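Cellulase CEL9M (Clostridium cellulolyticum, PDB 1IA6) probably hydrolyses internal beta-1,4-glucosidic linkages in cellulose, lichenin and cereal beta-glucans, as a family 9 glycoside hydrolase carrying bound calcium and zinc. Local coordinates at residues 163-168 and 178-183; 250-255 and 300-305; 358-363 and 378-383. One frame throughout, in Å; residues are numbered along the deposited sequence.

Contact 1 joins two consecutive helices of the alpha-helical barrel, away from the annotated sites; contacts 2 and 3 join loops. Contact 3 reaches Asp401, predicted to be catalytic, about 3 Å from the side chain of Ile360; Glu410 lies about 8 Å from that of Pro362, side chain to side chain. Contact 2 approaches the calcium ion, about 10 Å from the side chain of Trp252, while its Trp304 hydrogen-bonds Glu410, the other predicted catalytic residue. Contacts 2 and 3 come within about 7 Å at their nearest atoms without touching; the centre of contact 1 is about 30 Å from that of contact 2 and about 38 Å from that of contact 3.

Contact 1 of 3, residues 163-168 and 178-183; sequences TLMYLN and TKCLNA
One face of the Tyr166 ring carries the CD2 methyl of Leu181, centred over it as a CH-pi contact, with CD2 3.9 Å from the ring centroid and only 5° off the normal. At the ring edge, near its plane, lies the backbone N of Thr178, 4.1 Å from Tyr166 CD1. Leu181 CB meets Tyr166 CG at 3.9 Å, so the leucine follows the ring from its root to its middle. With CG anti to the backbone N (chi1 160°), the tyrosine is carried out toward the second helix. The two segments belong to helices 152-169 and 174-193, successive helices of the alpha-barrel of family 9 that run nearly antiparallel at 155°, their local axes 7.7 Å apart. On the other flank Cys180 SG touches Met165 CG at 4.0 Å; beyond CG the bend at chi2 leads the methionine away toward Lys99 and Thr102 of helix 91-107. One turn earlier in the first helix, the Thr163 methyl CG2 rests 4.2 Å from Leu181 CD1, while the threonine hydroxyl is bonded to Ser159 O within its own helix. Helix 210-224 packs on the tyrosine side, where Ala223 touches both Thr163 and Tyr166.

Contact 2 of 3, residues 250-255 and 300-305; sequences DKWTMC and WLSNWG
The apolar contacts centre on Leu301, whose CD2 makes a CH-pi contact over one face of the Trp252 indole, 3.6 Å from the centroid of its six-membered ring and 10° off the normal. Leu301 CG also stands over this face, displaced toward the CE3-CZ3 side, 3.9 Å from Trp252 CZ3. Leu301 CD2 meets Thr253 CG2 at 3.8 Å, so one methyl touches both an aromatic face and a threonine methyl. Ser302 joins through CB alone, 3.9 Å from Trp252 CH2 and oblique to the ring.

The polar interactions lie within or behind the first loop. Asp250 OD1 accepts from the backbone N of Trp252 at 2.8 Å, forming an Asx turn just before the indole; the N-H meets the anti side of the carboxylate, 25° out of its plane. Thr253 OG1, anti to the backbone N (chi1 -173°), is bonded to Glu313 OE1, while CG2 faces the leucine.

The contact joins two inter-helix loops of the family 9 barrel near the calcium site, the Trp252 side chain about 7 Å from that of Asp257. Trp287 of helix 274-289 touches Thr253 and Leu301, while helix 306-323 sends Tyr309 against Leu301 and the Trp252 ring.

Contact 3 of 3, residues 358-363 and 378-383; sequences WCIHPH and AKPAKH
A chi1 of -71° places the His361 ring anti to its own carbonyl carbon and beside the backbone N, and chi2 of -82° turns the imidazole so that CE1 leads toward the loop 378-383. Histidine and Pro380 then lie side by side, pointing the same way, with His361 CE1 3.7 Å from Pro380 CG. The carbonyl oxygen of Ala378 comes to the edge of the ring, near its plane, 3.5 Å from His361 CE1. In that plane His361 ND1 is also met by a water at 2.8 Å, and the water donates its other bond to Lys379 O, bridging the loops where no direct bond joins the ring to the backbone.

The direct link is made by main chain alone. Ala381 N donates to Ile360 O over 3.0 Å, and the acceptor is approached almost head-on, with a C=O...N angle of 172°. A second water donates to that same oxygen and to Ala381 O, so Ile360 O is gripped twice. Beside this bond the methyl CB of Ala381 packs on Pro362 CD at 3.8 Å, while Ile360 CD1 lies 4.3 Å from Pro380 CG.

The first loop is tied to the probable active site as well: Ile360 N bonds to Asp401 OD2, with a weak bond from His361 N to Asp401 OD1, an arrangement consistent with positioning that carboxylate. The two loops flank the short helix 365-368, to which the backbones of Lys382 and His383 are bonded, and His363 reaches Thr409 of helix 406-409.

Contact 1 of 3, residues 163-168 and 178-183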
loop_
_atom_site.group_PDB
_atom_site.type_symbol
_atom_site.label_atom_id
_atom_site.label_comp_id
_atom_site.label_asym_id
_atom_site.label_seq_id
_atom_site.Cartn_x
_atom_site.Cartn_y
_atom_site.Cartn_z
ATOM N N THR A 163 8.319 -2.355 12.063
ATOM C CA THR A 163 9.229 -1.395 12.683
ATOM C C THR A 163 8.555 -0.029 12.717
ATOM O O THR A 163 8.662 0.707 13.696
ATOM C CB THR A 163 10.545 -1.278 11.899
ATOM O OG1 THR A 163 11.190 -2.555 11.870
ATOM C CG2 THR A 163 11.480 -0.257 12.564
ATOM N N LEU A 164 7.858 0.314 11.640
ATOM C CA LEU A 164 7.166 1.596 11.600
ATOM C C LEU A 164 6.067 1.619 12.656
ATOM O O LEU A 164 5.794 2.662 13.249
ATOM C CB LEU A 164 6.599 1.853 10.201
ATOM C CG LEU A 164 7.650 2.458 9.265
ATOM C CD1 LEU A 164 7.265 2.261 7.800
ATOM C CD2 LEU A 164 7.806 3.931 9.602
ATOM N N MET A 165 5.445 0.471 12.913
ATOM C CA MET A 165 4.404 0.429 13.934
ATOM C C MET A 165 5.055 0.683 15.297
ATOM O O MET A 165 4.497 1.388 16.140
ATOM C CB MET A 165 3.679 -0.922 13.936
ATOM C CG MET A 165 2.455 -0.937 14.847
ATOM S SD MET A 165 1.280 0.374 14.408
ATOM C CE MET A 165 -0.222 -0.225 15.168
ATOM N N TYR A 166 6.239 0.113 15.515
ATOM C CA TYR A 166 6.944 0.336 16.774
ATOM C C TYR A 166 7.155 1.842 16.935
ATOM O O TYR A 166 6.878 2.409 17.990
ATOM C CB TYR A 166 8.304 -0.371 16.768
ATOM C CG TYR A 166 9.281 0.171 17.794
ATOM C CD1 TYR A 166 9.126 -0.107 19.153
ATOM C CD2 TYR A 166 10.341 0.994 17.405
ATOM C CE1 TYR A 166 10.005 0.428 20.106
ATOM C CE2 TYR A 166 11.226 1.535 18.348
ATOM C CZ TYR A 166 11.047 1.246 19.696
ATOM O OH TYR A 166 11.897 1.786 20.637
ATOM N N LEU A 167 7.632 2.483 15.873
ATOM C CA LEU A 167 7.894 3.921 15.899
ATOM C C LEU A 167 6.630 4.757 16.084
ATOM O O LEU A 167 6.653 5.770 16.778
ATOM C CB LEU A 167 8.607 4.347 14.614
ATOM C CG LEU A 167 10.013 3.768 14.420
ATOM C CD1 LEU A 167 10.496 4.021 12.995
ATOM C CD2 LEU A 167 10.959 4.389 15.440
ATOM N N ASN A 168 5.530 4.327 15.472
ATOM C CA ASN A 168 4.272 5.063 15.562
ATOM C C ASN A 168 3.396 4.713 16.766
ATOM O O ASN A 168 2.484 5.464 17.102
ATOM C CB ASN A 168 3.422 4.843 14.295
ATOM C CG ASN A 168 4.052 5.428 13.043
ATOM O OD1 ASN A 168 4.620 6.515 13.072
ATOM N ND2 ASN A 168 3.929 4.711 11.924
ATOM N N THR A 178 7.005 -2.947 21.192
ATOM C CA THR A 178 8.222 -3.739 21.283
ATOM C C THR A 178 8.011 -5.126 20.691
ATOM O O THR A 178 8.926 -5.702 20.111
ATOM C CB THR A 178 8.699 -3.841 22.745
ATOM O OG1 THR A 178 9.077 -2.535 23.201
ATOM C CG2 THR A 178 9.892 -4.783 22.862
ATOM N N LYS A 179 6.803 -5.660 20.836
ATOM C CA LYS A 179 6.489 -6.964 20.266
ATOM C C LYS A 179 6.642 -6.849 18.748
ATOM O O LYS A 179 7.142 -7.759 18.090
ATOM C CB LYS A 179 5.058 -7.372 20.627
ATOM C CG LYS A 179 4.643 -8.714 20.055
ATOM C CD LYS A 179 3.268 -9.148 20.556
ATOM C CE LYS A 179 3.316 -9.667 21.987
ATOM N NZ LYS A 179 3.728 -8.629 22.964
ATOM N N CYS A 180 6.217 -5.715 18.200
ATOM C CA CYS A 180 6.334 -5.482 16.762
ATOM C C CYS A 180 7.793 -5.393 16.332
ATOM O O CYS A 180 8.177 -5.976 15.320
ATOM C CB CYS A 180 5.607 -4.197 16.366
ATOM S SG CYS A 180 3.808 -4.358 16.362
ATOM N N LEU A 181 8.605 -4.663 17.095
ATOM C CA LEU A 181 10.021 -4.519 16.763
ATOM C C LEU A 181 10.753 -5.861 16.843
ATOM O O LEU A 181 11.583 -6.172 15.987
ATOM C CB LEU A 181 10.701 -3.506 17.695
ATOM C CG LEU A 181 12.171 -3.191 17.384
ATOM C CD1 LEU A 181 12.281 -2.563 15.997
ATOM C CD2 LEU A 181 12.732 -2.240 18.437
ATOM N N ASN A 182 10.462 -6.657 17.871
ATOM C CA ASN A 182 11.121 -7.954 17.991
ATOM C C ASN A 182 10.777 -8.832 16.789
ATOM O O ASN A 182 11.643 -9.524 16.254
ATOM C CB ASN A 182 10.719 -8.661 19.289
ATOM C CG ASN A 182 11.343 -8.019 20.517
ATOM O OD1 ASN A 182 12.403 -7.401 20.431
ATOM N ND2 ASN A 182 10.699 -8.183 21.669
ATOM N N ALA A 183 9.519 -8.803 16.362
ATOM C CA ALA A 183 9.109 -9.597 15.204
ATOM C C ALA A 183 9.793 -9.054 13.955
ATOM O O ALA A 183 10.241 -9.817 13.102
ATOM C CB ALA A 183 7.592 -9.548 15.031
#

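Contact 2 of 3, residues 250-255 and 300-305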
loop_
_atom_site.group_PDB
_atom_site.type_symbol
_atom_site.label_atom_id
_atom_site.label_comp_id
_atom_site.label_asym_id
_atom_site.label_seq_id
_atom_site.Cartn_x
_atom_site.Cartn_y
_atom_site.Cartn_z
ATOM N N ASP A 250 16.491 4.406 -11.623
ATOM C CA ASP A 250 15.152 3.834 -11.715
ATOM C C ASP A 250 14.201 4.703 -12.528
ATOM O O ASP A 250 13.945 5.850 -12.172
ATOM C CB ASP A 250 14.579 3.639 -10.310
ATOM C CG ASP A 250 13.499 2.580 -10.263
ATOM O OD1 ASP A 250 12.733 2.473 -11.241
ATOM O OD2 ASP A 250 13.412 1.860 -9.246
ATOM N N LYS A 251 13.672 4.141 -13.610
ATOM C CA LYS A 251 12.744 4.855 -14.482
ATOM C C LYS A 251 11.296 4.520 -14.129
ATOM O O LYS A 251 10.369 4.878 -14.859
ATOM C CB LYS A 251 13.001 4.476 -15.944
ATOM C CG LYS A 251 14.403 4.785 -16.440
ATOM C CD LYS A 251 14.596 4.264 -17.860
ATOM C CE LYS A 251 16.001 4.536 -18.366
ATOM N NZ LYS A 251 16.219 3.941 -19.714
ATOM N N TRP A 252 11.109 3.830 -13.011
ATOM C CA TRP A 252 9.778 3.440 -12.568
ATOM C C TRP A 252 9.415 4.323 -11.377
ATOM O O TRP A 252 9.713 5.521 -11.365
ATOM C CB TRP A 252 9.792 1.960 -12.160
ATOM C CG TRP A 252 8.461 1.270 -12.270
ATOM C CD1 TRP A 252 7.745 0.696 -11.257
ATOM C CD2 TRP A 252 7.696 1.067 -13.467
ATOM N NE1 TRP A 252 6.584 0.149 -11.747
ATOM C CE2 TRP A 252 6.528 0.363 -13.100
ATOM C CE3 TRP A 252 7.885 1.413 -14.814
ATOM C CZ2 TRP A 252 5.549 -0.003 -14.032
ATOM C CZ3 TRP A 252 6.912 1.047 -15.740
ATOM C CH2 TRP A 252 5.760 0.348 -15.344
ATOM N N THR A 253 8.770 3.736 -10.377
ATOM C CA THR A 253 8.401 4.481 -9.184
ATOM C C THR A 253 8.162 3.506 -8.040
ATOM O O THR A 253 8.312 2.292 -8.196
ATOM C CB THR A 253 7.127 5.336 -9.411
ATOM O OG1 THR A 253 6.899 6.166 -8.264
ATOM C CG2 THR A 253 5.911 4.449 -9.634
ATOM N N MET A 254 7.802 4.044 -6.885
ATOM C CA MET A 254 7.528 3.217 -5.724
ATOM C C MET A 254 6.262 2.391 -5.934
ATOM O O MET A 254 5.208 2.927 -6.273
ATOM C CB MET A 254 7.354 4.102 -4.487
ATOM C CG MET A 254 6.813 3.368 -3.267
ATOM S SD MET A 254 6.683 4.471 -1.845
ATOM C CE MET A 254 5.125 5.269 -2.174
ATOM N N CYS A 255 6.375 1.084 -5.738
ATOM C CA CYS A 255 5.232 0.187 -5.866
ATOM C C CYS A 255 5.572 -1.120 -5.160
ATOM O O CYS A 255 6.704 -1.306 -4.707
ATOM C CB CYS A 255 4.870 -0.051 -7.339
ATOM S SG CYS A 255 6.154 -0.789 -8.361
ATOM N N TRP A 300 1.524 9.752 -16.897
ATOM C CA TRP A 300 1.079 8.409 -17.252
ATOM C C TRP A 300 2.263 7.455 -17.385
ATOM O O TRP A 300 2.931 7.435 -18.417
ATOM C CB TRP A 300 0.328 8.499 -18.588
ATOM C CG TRP A 300 -0.644 7.399 -18.870
ATOM C CD1 TRP A 300 -1.961 7.356 -18.510
ATOM C CD2 TRP A 300 -0.391 6.200 -19.606
ATOM N NE1 TRP A 300 -2.543 6.204 -18.981
ATOM C CE2 TRP A 300 -1.601 5.476 -19.657
ATOM C CE3 TRP A 300 0.744 5.666 -20.229
ATOM C CZ2 TRP A 300 -1.712 4.246 -20.310
ATOM C CZ3 TRP A 300 0.635 4.442 -20.877
ATOM C CH2 TRP A 300 -0.586 3.747 -20.911
ATOM N N LEU A 301 2.519 6.659 -16.351
ATOM C CA LEU A 301 3.645 5.728 -16.378
ATOM C C LEU A 301 3.356 4.461 -17.177
ATOM O O LEU A 301 4.182 4.019 -17.979
ATOM C CB LEU A 301 4.042 5.341 -14.952
ATOM C CG LEU A 301 5.255 4.411 -14.848
ATOM C CD1 LEU A 301 6.508 5.155 -15.319
ATOM C CD2 LEU A 301 5.426 3.943 -13.402
ATOM N N SER A 302 2.194 3.869 -16.931
ATOM C CA SER A 302 1.786 2.650 -17.616
ATOM C C SER A 302 0.259 2.591 -17.614
ATOM O O SER A 302 -0.395 3.465 -17.044
ATOM C CB SER A 302 2.385 1.423 -16.923
ATOM O OG SER A 302 2.272 0.269 -17.741
ATOM N N ASN A 303 -0.306 1.557 -18.230
ATOM C CA ASN A 303 -1.758 1.446 -18.347
ATOM C C ASN A 303 -2.541 0.884 -17.166
ATOM O O ASN A 303 -3.703 1.240 -16.982
ATOM C CB ASN A 303 -2.118 0.636 -19.598
ATOM C CG ASN A 303 -1.647 -0.800 -19.516
ATOM O OD1 ASN A 303 -0.446 -1.068 -19.483
ATOM N ND2 ASN A 303 -2.593 -1.734 -19.473
ATOM N N TRP A 304 -1.930 0.010 -16.374
ATOM C CA TRP A 304 -2.641 -0.588 -15.250
ATOM C C TRP A 304 -2.365 0.127 -13.934
ATOM O O TRP A 304 -1.215 0.261 -13.525
ATOM C CB TRP A 304 -2.277 -2.070 -15.133
ATOM C CG TRP A 304 -3.347 -2.879 -14.472
ATOM C CD1 TRP A 304 -3.543 -3.048 -13.132
ATOM C CD2 TRP A 304 -4.419 -3.572 -15.125
ATOM N NE1 TRP A 304 -4.672 -3.801 -12.909
ATOM C CE2 TRP A 304 -5.229 -4.134 -14.115
ATOM C CE3 TRP A 304 -4.774 -3.768 -16.467
ATOM C CZ2 TRP A 304 -6.376 -4.883 -14.405
ATOM C CZ3 TRP A 304 -5.913 -4.512 -16.755
ATOM C CH2 TRP A 304 -6.701 -5.060 -15.726
ATOM N N GLY A 305 -3.434 0.572 -13.275
ATOM C CA GLY A 305 -3.288 1.286 -12.018
ATOM C C GLY A 305 -2.488 2.553 -12.247
ATOM O O GLY A 305 -1.561 2.860 -11.499
#

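Contact 3 of 3, residues 358-363 and 378-383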
loop_
_atom_site.group_PDB
_atom_site.type_symbol
_atom_site.label_atom_id
_atom_site.label_comp_id
_atom_site.label_asym_id
_atom_site.label_seq_id
_atom_site.Cartn_x
_atom_site.Cartn_y
_atom_site.Cartn_z
ATOM N N TRP A 358 -18.390 10.352 -9.511
ATOM C CA TRP A 358 -17.425 9.278 -9.305
ATOM C C TRP A 358 -17.839 7.946 -9.933
ATOM O O TRP A 358 -18.984 7.764 -10.345
ATOM C CB TRP A 358 -17.161 9.098 -7.806
ATOM C CG TRP A 358 -18.383 8.776 -6.995
ATOM C CD1 TRP A 358 -19.078 7.602 -6.993
ATOM C CD2 TRP A 358 -19.036 9.630 -6.047
ATOM N NE1 TRP A 358 -20.121 7.669 -6.101
ATOM C CE2 TRP A 358 -20.118 8.903 -5.508
ATOM C CE3 TRP A 358 -18.809 10.939 -5.600
ATOM C CZ2 TRP A 358 -20.975 9.440 -4.540
ATOM C CZ3 TRP A 358 -19.661 11.472 -4.637
ATOM C CH2 TRP A 358 -20.731 10.722 -4.119
ATOM N N CYS A 359 -16.885 7.023 -10.003
ATOM C CA CYS A 359 -17.096 5.698 -10.583
ATOM C C CYS A 359 -18.219 4.929 -9.885
ATOM O O CYS A 359 -18.250 4.843 -8.660
ATOM C CB CYS A 359 -15.782 4.912 -10.496
ATOM S SG CYS A 359 -15.852 3.201 -11.071
ATOM N N ILE A 360 -19.142 4.366 -10.663
ATOM C CA ILE A 360 -20.254 3.612 -10.088
ATOM C C ILE A 360 -20.130 2.106 -10.313
ATOM O O ILE A 360 -20.960 1.332 -9.827
ATOM C CB ILE A 360 -21.618 4.076 -10.662
ATOM C CG1 ILE A 360 -21.662 3.829 -12.168
ATOM C CG2 ILE A 360 -21.840 5.548 -10.350
ATOM C CD1 ILE A 360 -23.007 4.153 -12.806
ATOM N N HIS A 361 -19.088 1.697 -11.033
ATOM C CA HIS A 361 -18.846 0.286 -11.329
ATOM C C HIS A 361 -17.492 -0.217 -10.812
ATOM O O HIS A 361 -16.729 -0.820 -11.564
ATOM C CB HIS A 361 -18.905 0.051 -12.844
ATOM C CG HIS A 361 -20.280 0.157 -13.427
ATOM N ND1 HIS A 361 -21.188 -0.881 -13.390
ATOM C CD2 HIS A 361 -20.902 1.177 -14.066
ATOM C CE1 HIS A 361 -22.308 -0.505 -13.981
ATOM N NE2 HIS A 361 -22.161 0.739 -14.400
ATOM N N PRO A 362 -17.174 0.017 -9.530
ATOM C CA PRO A 362 -15.876 -0.469 -9.042
ATOM C C PRO A 362 -15.782 -1.997 -9.101
ATOM O O PRO A 362 -16.763 -2.694 -8.846
ATOM C CB PRO A 362 -15.831 0.054 -7.611
ATOM C CG PRO A 362 -17.288 0.021 -7.203
ATOM C CD PRO A 362 -17.971 0.592 -8.432
ATOM N N HIS A 363 -14.607 -2.513 -9.453
ATOM C CA HIS A 363 -14.405 -3.957 -9.515
ATOM C C HIS A 363 -14.139 -4.417 -8.084
ATOM O O HIS A 363 -12.997 -4.634 -7.686
ATOM C CB HIS A 363 -13.209 -4.283 -10.411
ATOM C CG HIS A 363 -13.015 -5.747 -10.644
ATOM N ND1 HIS A 363 -14.005 -6.554 -11.160
ATOM C CD2 HIS A 363 -11.946 -6.551 -10.431
ATOM C CE1 HIS A 363 -13.556 -7.794 -11.253
ATOM N NE2 HIS A 363 -12.309 -7.818 -10.817
ATOM N N ALA A 378 -23.141 -7.201 -13.173
ATOM C CA ALA A 378 -22.930 -6.174 -14.188
ATOM C C ALA A 378 -23.619 -4.856 -13.837
ATOM O O ALA A 378 -23.342 -3.824 -14.449
ATOM C CB ALA A 378 -23.426 -6.675 -15.537
ATOM N N LYS A 379 -24.516 -4.891 -12.856
ATOM C CA LYS A 379 -25.232 -3.693 -12.433
ATOM C C LYS A 379 -24.315 -2.794 -11.609
ATOM O O LYS A 379 -23.268 -3.234 -11.135
ATOM C CB LYS A 379 -26.451 -4.073 -11.587
ATOM C CG LYS A 379 -27.468 -4.949 -12.301
ATOM C CD LYS A 379 -28.606 -5.349 -11.364
ATOM C CE LYS A 379 -29.398 -4.138 -10.890
ATOM N NZ LYS A 379 -30.514 -4.514 -9.974
ATOM N N PRO A 380 -24.696 -1.516 -11.437
ATOM C CA PRO A 380 -23.888 -0.574 -10.656
ATOM C C PRO A 380 -23.782 -1.059 -9.214
ATOM O O PRO A 380 -24.728 -1.642 -8.681
ATOM C CB PRO A 380 -24.677 0.728 -10.763
ATOM C CG PRO A 380 -25.348 0.605 -12.103
ATOM C CD PRO A 380 -25.823 -0.824 -12.085
ATOM N N ALA A 381 -22.634 -0.817 -8.588
ATOM C CA ALA A 381 -22.406 -1.233 -7.207
ATOM C C ALA A 381 -23.545 -0.810 -6.283
ATOM O O ALA A 381 -23.948 0.352 -6.270
ATOM C CB ALA A 381 -21.089 -0.657 -6.704
ATOM N N LYS A 382 -24.048 -1.761 -5.504
ATOM C CA LYS A 382 -25.140 -1.509 -4.569
ATOM C C LYS A 382 -24.691 -0.626 -3.404
ATOM O O LYS A 382 -25.458 0.204 -2.915
ATOM C CB LYS A 382 -25.676 -2.840 -4.031
ATOM C CG LYS A 382 -26.917 -2.728 -3.160
ATOM C CD LYS A 382 -27.348 -4.093 -2.624
ATOM C CE LYS A 382 -27.677 -5.066 -3.751
ATOM N NZ LYS A 382 -28.007 -6.432 -3.241
ATOM N N HIS A 383 -23.444 -0.800 -2.974
ATOM C CA HIS A 383 -22.902 -0.037 -1.851
ATOM C C HIS A 383 -21.832 0.970 -2.273
ATOM O O HIS A 383 -21.116 0.750 -3.245
ATOM C CB HIS A 383 -22.323 -1.005 -0.820
ATOM C CG HIS A 383 -23.286 -2.064 -0.384
ATOM N ND1 HIS A 383 -24.428 -1.781 0.334
ATOM C CD2 HIS A 383 -23.288 -3.404 -0.581
ATOM C CE1 HIS A 383 -25.091 -2.899 0.563
ATOM N NE2 HIS A 383 -24.422 -3.900 0.019
HETATM O O HOH W 1 -22.620 2.355 -7.548
HETATM O O HOH W 2 -20.630 -3.105 -11.822
#